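Local coordinates for protein endoglucanase A (Clostridium longisporum, PDB 6Q1I) that hydrolyses internal beta-1,4-glucosidic bonds of cellulose, lichenan and barley beta-glucan, this chain being the family 5 catalytic part of a longer secreted enzyme, at residues A[16-19]-A[20-23]; A[90-93]-A[94-98]; A[120-124]-A[125-129]; A[264-267]-A[268-271]. All coordinates share one frame; numbering follows the deposited sequence. Where two conformers were deposited one is given.

Interaction 1. Residues A[16-19]-A[20-23]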
loop_
_atom_site.group_PDB
_atom_site.type_symbol
_atom_site.label_atom_id
_atom_site.label_comp_id
_atom_site.label_asym_id
_atom_site.label_seq_id
_atom_site.Cartn_x
_atom_site.Cartn_y
_atom_site.Cartn_z
ATOM N N GLU A 16 -7.769 13.156 -10.823
ATOM C CA GLU A 16 -6.837 13.306 -11.937
ATOM C C GLU A 16 -5.586 12.459 -11.723
ATOM O O GLU A 16 -5.092 11.807 -12.650
ATOM C CB GLU A 16 -6.429 14.775 -12.074
ATOM C CG GLU A 16 -7.536 15.745 -12.497
ATOM C CD GLU A 16 -7.091 17.213 -12.432
ATOM O OE1 GLU A 16 -6.668 17.753 -13.473
ATOM O OE2 GLU A 16 -7.143 17.828 -11.342
ATOM N N ILE A 17 -5.050 12.477 -10.503
ATOM C CA ILE A 17 -3.811 11.760 -10.221
ATOM C C ILE A 17 -4.001 10.263 -10.433
ATOM O O ILE A 17 -3.153 9.590 -11.035
ATOM C CB ILE A 17 -3.335 12.098 -8.794
ATOM C CG1 ILE A 17 -2.859 13.557 -8.736
ATOM C CG2 ILE A 17 -2.233 11.130 -8.336
ATOM C CD1 ILE A 17 -2.739 14.128 -7.335
ATOM N N VAL A 18 -5.120 9.718 -9.957
ATOM C CA VAL A 18 -5.331 8.276 -10.063
ATOM C C VAL A 18 -5.349 7.834 -11.524
ATOM O O VAL A 18 -4.934 6.711 -11.847
ATOM C CB VAL A 18 -6.611 7.893 -9.288
ATOM C CG1 VAL A 18 -7.044 6.487 -9.576
ATOM C CG2 VAL A 18 -6.400 8.051 -7.797
ATOM N N GLN A 19 -5.799 8.705 -12.433
ATOM C CA GLN A 19 -5.837 8.348 -13.847
ATOM C C GLN A 19 -4.458 8.036 -14.406
ATOM O O GLN A 19 -4.356 7.301 -15.395
ATOM C CB GLN A 19 -6.478 9.476 -14.664
ATOM C CG GLN A 19 -7.956 9.657 -14.400
ATOM C CD GLN A 19 -8.588 10.685 -15.309
ATOM O OE1 GLN A 19 -8.470 11.886 -15.085
ATOM N NE2 GLN A 19 -9.258 10.216 -16.346
ATOM N N GLU A 20 -3.397 8.557 -13.783
ATOM C CA GLU A 20 -2.048 8.487 -14.323
ATOM C C GLU A 20 -1.138 7.500 -13.607
ATOM O O GLU A 20 -0.005 7.302 -14.055
ATOM C CB GLU A 20 -1.388 9.874 -14.257
ATOM C CG GLU A 20 -2.139 10.957 -14.992
ATOM C CD GLU A 20 -2.294 10.644 -16.450
ATOM O OE1 GLU A 20 -1.381 10.008 -17.017
ATOM O OE2 GLU A 20 -3.335 11.019 -17.025
ATOM N N MET A 21 -1.583 6.882 -12.511
ATOM C CA MET A 21 -0.674 6.125 -11.649
ATOM C C MET A 21 -0.256 4.768 -12.217
ATOM O O MET A 21 0.745 4.202 -11.762
ATOM C CB MET A 21 -1.305 5.964 -10.262
ATOM C CG MET A 21 -1.341 7.255 -9.459
ATOM S SD MET A 21 -2.312 7.121 -7.944
ATOM C CE MET A 21 -1.382 5.914 -7.011
ATOM N N GLY A 22 -0.986 4.228 -13.183
ATOM C CA GLY A 22 -0.530 3.056 -13.901
ATOM C C GLY A 22 -0.417 1.839 -13.012
ATOM O O GLY A 22 -1.201 1.639 -12.082
ATOM N N VAL A 23 0.528 0.968 -13.362
ATOM C CA VAL A 23 0.897 -0.166 -12.523
ATOM C C VAL A 23 2.077 0.243 -11.656
ATOM O O VAL A 23 2.981 0.972 -12.092
ATOM C CB VAL A 23 1.164 -1.440 -13.353
ATOM C CG1 VAL A 23 2.353 -1.284 -14.314
ATOM C CG2 VAL A 23 1.372 -2.631 -12.446
HETATM O O HOH W 1 -5.246 12.524 -15.371
HETATM O O HOH W 2 -2.805 4.939 -15.397
#
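Met-21 lays its thioether against Ile-17 and Val-18, four and three residues earlier at the end of helix 14-20; Met-21 itself lies just past the helix. CG2 of Ile-17 stands 4.0 Å from SD of Met-21, and CG2 of Val-18 is only slightly farther off. The Met-21 chain runs straight to its sulfur and bends at the last torsion (chi3 64°); such a flexible, unbranched side chain suits a buried place between two rigid branched ones.

The backbone bonds show the helix tightening as it ends. Glu-20 N gives its hydrogen to Ile-17 O at 2.9 Å, three residues back as in a 3-10 turn. A weak bond of the same spacing joins Met-21 N to Val-18 O at 3.4 Å. Gly-22 then turns the chain with a positive phi (65°), a conformation that glycine adopts readily.

Two waters serve the polar side. One lies within hydrogen-bonding distance of Glu-16 O and of OE2 of Glu-20, whose side chain folds back at chi2 (-59°), though its protons do not suffice for every acceptor around it. The other donates to Gln-19 O at 2.8 Å and weakly accepts from Gly-22 N.

Beneath the helix the apolar side chains reach Tyr-109 and Ile-111 of strand 109-113, Ile-154 of strand 153-156, and Pro-313, so the helix covers one end of the barrel before strand 23-27 begins.

Interaction 2. Residues A[90-93]-A[94-98]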
loop_
_atom_site.group_PDB
_atom_site.type_symbol
_atom_site.label_atom_id
_atom_site.label_comp_id
_atom_site.label_asym_id
_atom_site.label_seq_id
_atom_site.Cartn_x
_atom_site.Cartn_y
_atom_site.Cartn_z
ATOM N N GLU A 90 15.015 12.023 14.003
ATOM C CA GLU A 90 15.284 12.811 12.807
ATOM C C GLU A 90 16.079 12.036 11.769
ATOM O O GLU A 90 15.901 12.258 10.568
ATOM C CB GLU A 90 16.029 14.083 13.187
ATOM C CG GLU A 90 15.098 15.134 13.737
ATOM C CD GLU A 90 15.811 16.136 14.597
ATOM O OE1 GLU A 90 17.037 16.267 14.439
ATOM O OE2 GLU A 90 15.147 16.780 15.437
ATOM N N GLU A 91 16.965 11.139 12.199
ATOM C CA GLU A 91 17.680 10.310 11.236
ATOM C C GLU A 91 16.726 9.384 10.487
ATOM O O GLU A 91 16.908 9.138 9.288
ATOM C CB GLU A 91 18.796 9.540 11.929
ATOM C CG GLU A 91 19.998 10.413 12.294
ATOM C CD GLU A 91 20.710 11.013 11.069
ATOM O OE1 GLU A 91 20.885 10.309 10.046
ATOM O OE2 GLU A 91 21.104 12.199 11.130
ATOM N N TRP A 92 15.694 8.870 11.173
ATOM C CA TRP A 92 14.683 8.064 10.494
ATOM C C TRP A 92 13.985 8.870 9.408
ATOM O O TRP A 92 13.872 8.430 8.259
ATOM C CB TRP A 92 13.666 7.529 11.503
ATOM C CG TRP A 92 12.602 6.711 10.834
ATOM C CD1 TRP A 92 11.297 7.049 10.655
ATOM C CD2 TRP A 92 12.773 5.427 10.218
ATOM N NE1 TRP A 92 10.640 6.050 9.973
ATOM C CE2 TRP A 92 11.528 5.044 9.693
ATOM C CE3 TRP A 92 13.862 4.561 10.063
ATOM C CZ2 TRP A 92 11.341 3.829 9.028
ATOM C CZ3 TRP A 92 13.676 3.373 9.392
ATOM C CH2 TRP A 92 12.427 3.014 8.890
ATOM N N VAL A 93 13.501 10.058 9.760
ATOM C CA VAL A 93 12.831 10.896 8.771
ATOM C C VAL A 93 13.754 11.168 7.591
ATOM O O VAL A 93 13.329 11.128 6.432
ATOM C CB VAL A 93 12.330 12.198 9.423
ATOM C CG1 VAL A 93 11.748 13.141 8.374
ATOM C CG2 VAL A 93 11.306 11.885 10.491
ATOM N N LYS A 94 15.029 11.458 7.866
ATOM C CA LYS A 94 15.980 11.742 6.793
ATOM C C LYS A 94 16.145 10.549 5.850
ATOM O O LYS A 94 16.264 10.726 4.629
ATOM C CB LYS A 94 17.323 12.138 7.410
ATOM C CG LYS A 94 18.399 12.553 6.435
ATOM C CD LYS A 94 19.636 13.082 7.166
ATOM C CE LYS A 94 20.621 13.706 6.186
ATOM N NZ LYS A 94 21.381 14.827 6.799
ATOM N N ARG A 95 16.163 9.326 6.390
ATOM C CA ARG A 95 16.317 8.151 5.532
ATOM C C ARG A 95 15.064 7.906 4.697
ATOM O O ARG A 95 15.158 7.619 3.498
ATOM C CB ARG A 95 16.671 6.920 6.362
ATOM C CG ARG A 95 16.793 5.640 5.535
ATOM C CD ARG A 95 17.907 5.724 4.492
ATOM N NE ARG A 95 17.908 4.537 3.649
ATOM C CZ ARG A 95 18.430 4.467 2.432
ATOM N NH1 ARG A 95 19.058 5.509 1.896
ATOM N NH2 ARG A 95 18.312 3.336 1.752
ATOM N N VAL A 96 13.882 8.016 5.304
ATOM C CA VAL A 96 12.648 7.890 4.535
ATOM C C VAL A 96 12.638 8.912 3.404
ATOM O O VAL A 96 12.318 8.591 2.255
ATOM C CB VAL A 96 11.412 8.028 5.442
ATOM C CG1 VAL A 96 10.142 7.971 4.610
ATOM C CG2 VAL A 96 11.372 6.941 6.536
ATOM N N LYS A 97 13.014 10.159 3.718
ATOM C CA LYS A 97 13.035 11.211 2.708
ATOM C C LYS A 97 13.996 10.883 1.570
ATOM O O LYS A 97 13.697 11.160 0.404
ATOM C CB LYS A 97 13.399 12.548 3.356
ATOM C CG LYS A 97 13.472 13.696 2.380
ATOM C CD LYS A 97 13.580 15.040 3.068
ATOM C CE LYS A 97 12.221 15.498 3.581
ATOM N NZ LYS A 97 12.255 16.905 4.080
ATOM N N GLU A 98 15.167 10.321 1.879
ATOM C CA GLU A 98 16.107 9.984 0.814
ATOM C C GLU A 98 15.520 8.938 -0.134
ATOM O O GLU A 98 15.680 9.041 -1.359
ATOM C CB GLU A 98 17.443 9.527 1.405
ATOM C CG GLU A 98 18.535 9.213 0.356
ATOM C CD GLU A 98 19.239 10.442 -0.250
ATOM O OE1 GLU A 98 18.862 11.589 0.039
ATOM O OE2 GLU A 98 20.195 10.248 -1.036
#
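Val-96 meets the indole of Trp-92 one helical turn back, at the start of helix 90-105. From its CB, Trp-92 sends CG anti to the backbone N (chi1 179°), which carries the ring along the helix flank, where Val-96 can cover one face. CD1 is at the margin of this contact, 4.1 Å from CG2 of Val-96. NE1 comes closest, 3.6 Å from the same methyl, and CE2 follows at nearly the same separation. CZ2, on the six-membered ring, is 4.0 Å from Val-96 CG2. The methyl lies 24° off the normal of the five-membered ring, a CH-pi contact over the face but shifted toward the rim. Beyond the helix, the indole stacks with His-81 and meets Trp-78 with the ring planes roughly perpendicular.

The backbone is regular helix: Val-96 N bonds to Trp-92 O with an N-H...O angle of 176°, and Lys-97 N reaches Val-93 O at 2.9 Å. This bond pattern fixes the four-residue spacing that brings the valine beneath the indole.

On the outer side, Glu-91 and Lys-94 run side by side, but Glu-91 OE2 and Lys-94 NZ remain 5.1 Å apart. Arg-95 and Lys-97 instead tie the helix to neighbouring segments: Arg-95 by a salt bridge with Glu-48, while Lys-97 NZ donates to Ala-145 O.

The chemistry is thus divided: a flat aromatic and a compact branched residue are held together mainly by dispersion on the buried flank, whereas the loose Glu-91 and Lys-94 pair probably contributes a mild electrostatic attraction.

Interaction 3. Residues A[120-124]-A[125-129]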
loop_
_atom_site.group_PDB
_atom_site.type_symbol
_atom_site.label_atom_id
_atom_site.label_comp_id
_atom_site.label_asym_id
_atom_site.label_seq_id
_atom_site.Cartn_x
_atom_site.Cartn_y
_atom_site.Cartn_z
ATOM N N TRP A 120 -0.384 -0.688 18.286
ATOM C CA TRP A 120 -0.848 0.498 18.993
ATOM C C TRP A 120 -2.058 1.163 18.353
ATOM O O TRP A 120 -2.874 1.727 19.077
ATOM C CB TRP A 120 0.300 1.510 19.225
ATOM C CG TRP A 120 0.871 2.190 18.000
ATOM C CD1 TRP A 120 1.869 1.733 17.191
ATOM C CD2 TRP A 120 0.492 3.466 17.481
ATOM N NE1 TRP A 120 2.121 2.637 16.185
ATOM C CE2 TRP A 120 1.288 3.713 16.344
ATOM C CE3 TRP A 120 -0.447 4.423 17.864
ATOM C CZ2 TRP A 120 1.166 4.878 15.583
ATOM C CZ3 TRP A 120 -0.568 5.570 17.116
ATOM C CH2 TRP A 120 0.234 5.794 15.986
ATOM N N VAL A 121 -2.214 1.104 17.031
ATOM C CA VAL A 121 -3.414 1.615 16.371
ATOM C C VAL A 121 -4.479 0.531 16.473
ATOM O O VAL A 121 -4.615 -0.322 15.589
ATOM C CB VAL A 121 -3.151 2.052 14.921
ATOM C CG1 VAL A 121 -4.435 2.539 14.271
ATOM C CG2 VAL A 121 -2.096 3.140 14.896
ATOM N N ILE A 122 -5.207 0.534 17.578
ATOM C CA ILE A 122 -6.188 -0.493 17.904
ATOM C C ILE A 122 -7.565 0.125 17.708
ATOM O O ILE A 122 -7.907 1.085 18.415
ATOM C CB ILE A 122 -5.994 -0.986 19.345
ATOM C CG1 ILE A 122 -4.620 -1.646 19.503
ATOM C CG2 ILE A 122 -7.115 -1.939 19.723
ATOM C CD1 ILE A 122 -4.168 -1.734 20.944
ATOM N N PRO A 123 -8.378 -0.366 16.758
ATOM C CA PRO A 123 -9.650 0.321 16.432
ATOM C C PRO A 123 -10.815 -0.121 17.312
ATOM O O PRO A 123 -11.748 -0.807 16.878
ATOM C CB PRO A 123 -9.845 -0.043 14.956
ATOM C CG PRO A 123 -9.254 -1.436 14.846
ATOM C CD PRO A 123 -8.074 -1.450 15.798
ATOM N N THR A 124 -10.770 0.293 18.581
ATOM C CA THR A 124 -11.873 0.108 19.512
ATOM C C THR A 124 -12.191 1.434 20.186
ATOM O O THR A 124 -11.337 2.313 20.312
ATOM C CB THR A 124 -11.543 -0.908 20.616
ATOM O OG1 THR A 124 -10.463 -0.402 21.405
ATOM C CG2 THR A 124 -11.164 -2.253 20.029
ATOM N N TYR A 125 -13.439 1.563 20.641
ATOM C CA TYR A 125 -13.814 2.756 21.391
ATOM C C TYR A 125 -12.966 2.902 22.648
ATOM O O TYR A 125 -12.622 4.022 23.028
ATOM C CB TYR A 125 -15.303 2.735 21.751
ATOM C CG TYR A 125 -16.239 2.784 20.559
ATOM C CD1 TYR A 125 -15.986 3.621 19.479
ATOM C CD2 TYR A 125 -17.385 2.004 20.525
ATOM C CE1 TYR A 125 -16.829 3.664 18.396
ATOM C CE2 TYR A 125 -18.241 2.042 19.442
ATOM C CZ TYR A 125 -17.963 2.876 18.383
ATOM O OH TYR A 125 -18.818 2.910 17.301
ATOM N N ALA A 126 -12.575 1.785 23.267
ATOM C CA ALA A 126 -11.791 1.852 24.497
ATOM C C ALA A 126 -10.380 2.381 24.266
ATOM O O ALA A 126 -9.776 2.938 25.189
ATOM C CB ALA A 126 -11.709 0.470 25.142
ATOM N N LYS A 127 -9.825 2.205 23.065
ATOM C CA LYS A 127 -8.468 2.655 22.786
ATOM C C LYS A 127 -8.415 3.985 22.054
ATOM O O LYS A 127 -7.332 4.559 21.930
ATOM C CB LYS A 127 -7.721 1.595 21.978
ATOM C CG LYS A 127 -7.378 0.356 22.780
ATOM C CD LYS A 127 -6.281 0.632 23.775
ATOM C CE LYS A 127 -5.893 -0.625 24.526
ATOM N NZ LYS A 127 -4.725 -0.372 25.407
ATOM N N GLU A 128 -9.555 4.498 21.603
ATOM C CA GLU A 128 -9.565 5.701 20.777
ATOM C C GLU A 128 -8.848 6.874 21.447
ATOM O O GLU A 128 -8.131 7.628 20.781
ATOM C CB GLU A 128 -11.014 6.059 20.458
ATOM C CG GLU A 128 -11.190 6.972 19.308
ATOM C CD GLU A 128 -12.650 7.167 18.890
ATOM O OE1 GLU A 128 -13.593 6.471 19.369
ATOM O OE2 GLU A 128 -12.845 8.049 18.038
ATOM N N SER A 129 -9.037 7.064 22.756
ATOM C CA SER A 129 -8.465 8.241 23.404
ATOM C C SER A 129 -6.946 8.171 23.505
ATOM O O SER A 129 -6.295 9.213 23.633
ATOM C CB SER A 129 -9.069 8.436 24.796
ATOM O OG SER A 129 -8.653 7.400 25.664
#
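Thr-124 receives the backbone N-H of Lys-127 on two oxygens at once. Lys-127 N is 3.1 Å from Thr-124 O and 3.2 Å from Thr-124 OG1, a bifurcated bond whose branches are both strongly bent, with N-H...O angles of 138° and 136°. The hydroxyl can take its share because chi1 of 64° sets OG1 between the backbone N and the carbonyl carbon, turned toward the following turn. Thr-124 N, in its turn, donates to Ile-122 O at 3.0 Å, closing an inverse gamma turn centred on Pro-123.

The bond from the threonine hydroxyl to an N-H three residues on occurs in the turn that leads to helix 128-145, one of the outer helices of the TIM barrel. Threonine suits such a place, for its short hydroxyl shares the Lys-127 amide with the residue's own carbonyl, whose single bond to it is strongly bent.

Ile-122 O also accepts from the hydroxyl of Tyr-184. Tyr-125 N donates to Glu-176, and Tyr-125 OH bonds to Asp-179, both on helix 175-194. Across the turn, CG of Lys-127 packs on CG2 of Ile-122 at 3.8 Å, the flexible methylenes crossing the branched isoleucine.

Interaction 4. Residues A[264-267]-A[268-271]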
loop_
_atom_site.group_PDB
_atom_site.type_symbol
_atom_site.label_atom_id
_atom_site.label_comp_id
_atom_site.label_asym_id
_atom_site.label_seq_id
_atom_site.Cartn_x
_atom_site.Cartn_y
_atom_site.Cartn_z
ATOM N N VAL A 264 -15.881 -9.008 -12.018
ATOM C CA VAL A 264 -16.955 -8.600 -11.110
ATOM C C VAL A 264 -16.384 -7.964 -9.848
ATOM O O VAL A 264 -16.926 -6.982 -9.325
ATOM C CB VAL A 264 -17.870 -9.802 -10.802
ATOM C CG1 VAL A 264 -18.821 -9.482 -9.659
ATOM C CG2 VAL A 264 -18.652 -10.193 -12.057
ATOM N N GLU A 265 -15.285 -8.518 -9.335
ATOM C CA GLU A 265 -14.642 -7.948 -8.153
ATOM C C GLU A 265 -14.160 -6.524 -8.425
ATOM O O GLU A 265 -14.414 -5.602 -7.635
ATOM C CB GLU A 265 -13.485 -8.856 -7.731
ATOM C CG GLU A 265 -12.663 -8.327 -6.571
ATOM C CD GLU A 265 -11.526 -9.257 -6.170
ATOM O OE1 GLU A 265 -11.491 -10.415 -6.644
ATOM O OE2 GLU A 265 -10.645 -8.815 -5.404
ATOM N N LEU A 266 -13.464 -6.319 -9.545
ATOM C CA LEU A 266 -12.955 -4.987 -9.858
ATOM C C LEU A 266 -14.091 -4.005 -10.125
ATOM O O LEU A 266 -13.999 -2.832 -9.743
ATOM C CB LEU A 266 -11.983 -5.062 -11.037
ATOM C CG LEU A 266 -10.693 -5.836 -10.754
ATOM C CD1 LEU A 266 -9.918 -6.079 -12.048
ATOM C CD2 LEU A 266 -9.828 -5.090 -9.725
ATOM N N ASP A 267 -15.166 -4.466 -10.777
ATOM C CA ASP A 267 -16.358 -3.633 -10.925
ATOM C C ASP A 267 -16.877 -3.177 -9.561
ATOM O O ASP A 267 -17.281 -2.021 -9.392
ATOM C CB ASP A 267 -17.478 -4.402 -11.640
ATOM C CG ASP A 267 -17.282 -4.520 -13.145
ATOM O OD1 ASP A 267 -16.411 -3.840 -13.723
ATOM O OD2 ASP A 267 -18.045 -5.309 -13.745
ATOM N N SER A 268 -16.900 -4.085 -8.581
ATOM C CA SER A 268 -17.412 -3.718 -7.262
ATOM C C SER A 268 -16.562 -2.626 -6.617
ATOM O O SER A 268 -17.099 -1.722 -5.966
ATOM C CB SER A 268 -17.539 -4.946 -6.353
ATOM O OG SER A 268 -16.299 -5.310 -5.759
ATOM N N TYR A 269 -15.243 -2.664 -6.817
ATOM C CA TYR A 269 -14.392 -1.605 -6.281
ATOM C C TYR A 269 -14.670 -0.283 -6.987
ATOM O O TYR A 269 -14.914 0.743 -6.341
ATOM C CB TYR A 269 -12.915 -1.975 -6.428
ATOM C CG TYR A 269 -12.484 -3.267 -5.752
ATOM C CD1 TYR A 269 -13.219 -3.827 -4.705
ATOM C CD2 TYR A 269 -11.351 -3.936 -6.177
ATOM C CE1 TYR A 269 -12.819 -5.006 -4.099
ATOM C CE2 TYR A 269 -10.936 -5.110 -5.568
ATOM C CZ TYR A 269 -11.678 -5.645 -4.536
ATOM O OH TYR A 269 -11.278 -6.817 -3.932
ATOM N N LEU A 270 -14.630 -0.289 -8.321
ATOM C CA LEU A 270 -14.873 0.935 -9.073
ATOM C C LEU A 270 -16.209 1.539 -8.686
ATOM O O LEU A 270 -16.303 2.720 -8.313
ATOM C CB LEU A 270 -14.876 0.614 -10.568
ATOM C CG LEU A 270 -15.346 1.746 -11.482
ATOM C CD1 LEU A 270 -14.402 2.931 -11.375
ATOM C CD2 LEU A 270 -15.453 1.263 -12.912
ATOM N N ASN A 271 -17.262 0.732 -8.763
ATOM C CA ASN A 271 -18.608 1.269 -8.692
ATOM C C ASN A 271 -18.992 1.626 -7.263
ATOM O O ASN A 271 -19.691 2.620 -7.040
ATOM C CB ASN A 271 -19.605 0.286 -9.311
ATOM C CG ASN A 271 -19.346 0.036 -10.800
ATOM O OD1 ASN A 271 -18.641 0.792 -11.459
ATOM N ND2 ASN A 271 -19.913 -1.036 -11.322
#
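Tyr-269 spreads its ring over the carbonyl of Glu-265, whose O lies 3.5 Å above the ring plane and over its centre. The same glutamate also comes to the phenol end. With CG anti to the backbone N (chi1 176°) and an extended chain beyond, its carboxylate reaches the hydroxyl, and the carboxylate and ring planes stand almost perpendicular (87°). Glu-265 OE2 is 2.6 Å from Tyr-269 OH, a weak bond whose proton is not settled between acceptors; OE2 is also bonded to Ser-237 OG. A long, reaching acid and a rigid phenol of matching length suit this pairing across one turn.

Both residues belong to helix 256-275, which leads into strand 280-285 of the TIM barrel. Tyr-269 and Leu-266 face Ile-282 on that strand, with CD2 of Leu-266 4.0 Å from CD2 of Tyr-269. The buried phenol side chain lies about 11 Å from those of Gln-160 and Gln-284, which occupy the proton-donor and nucleophile positions inferred by similarity and are altered in this structure.

Two donors grip Glu-265 O. Ser-268 OG gives its proton at 2.7 Å, while Tyr-269 N supplies the ordinary helical bond at 3.2 Å. Serine suits its place because its short hydroxyl can fold back onto the preceding turn. On the outer flank, Asn-271 N bonds to Asp-267 O at 2.8 Å, and the Asp-267 carboxylate forms a salt bridge with Arg-310.

All four contacts are local, yet they belong to different parts of one eight-stranded TIM barrel. Interactions 1, 2 and 4 are partly buried, each turning an apolar or aromatic face inward, whereas interaction 3 lies at the surface and rests on a three-centre hydrogen bond from one amide to a threonine's carbonyl and hydroxyl. Interactions 2 and 4 sit within outer helices on opposite sides of the chain's centre, about 37 Å apart between centres; one pairs an indole with a methyl, the other a phenol with a carbonyl and a carboxylate. Interaction 1 lies where helix 14-20 gives way to a loop, interaction 3 in the turn that leads to helix 128-145.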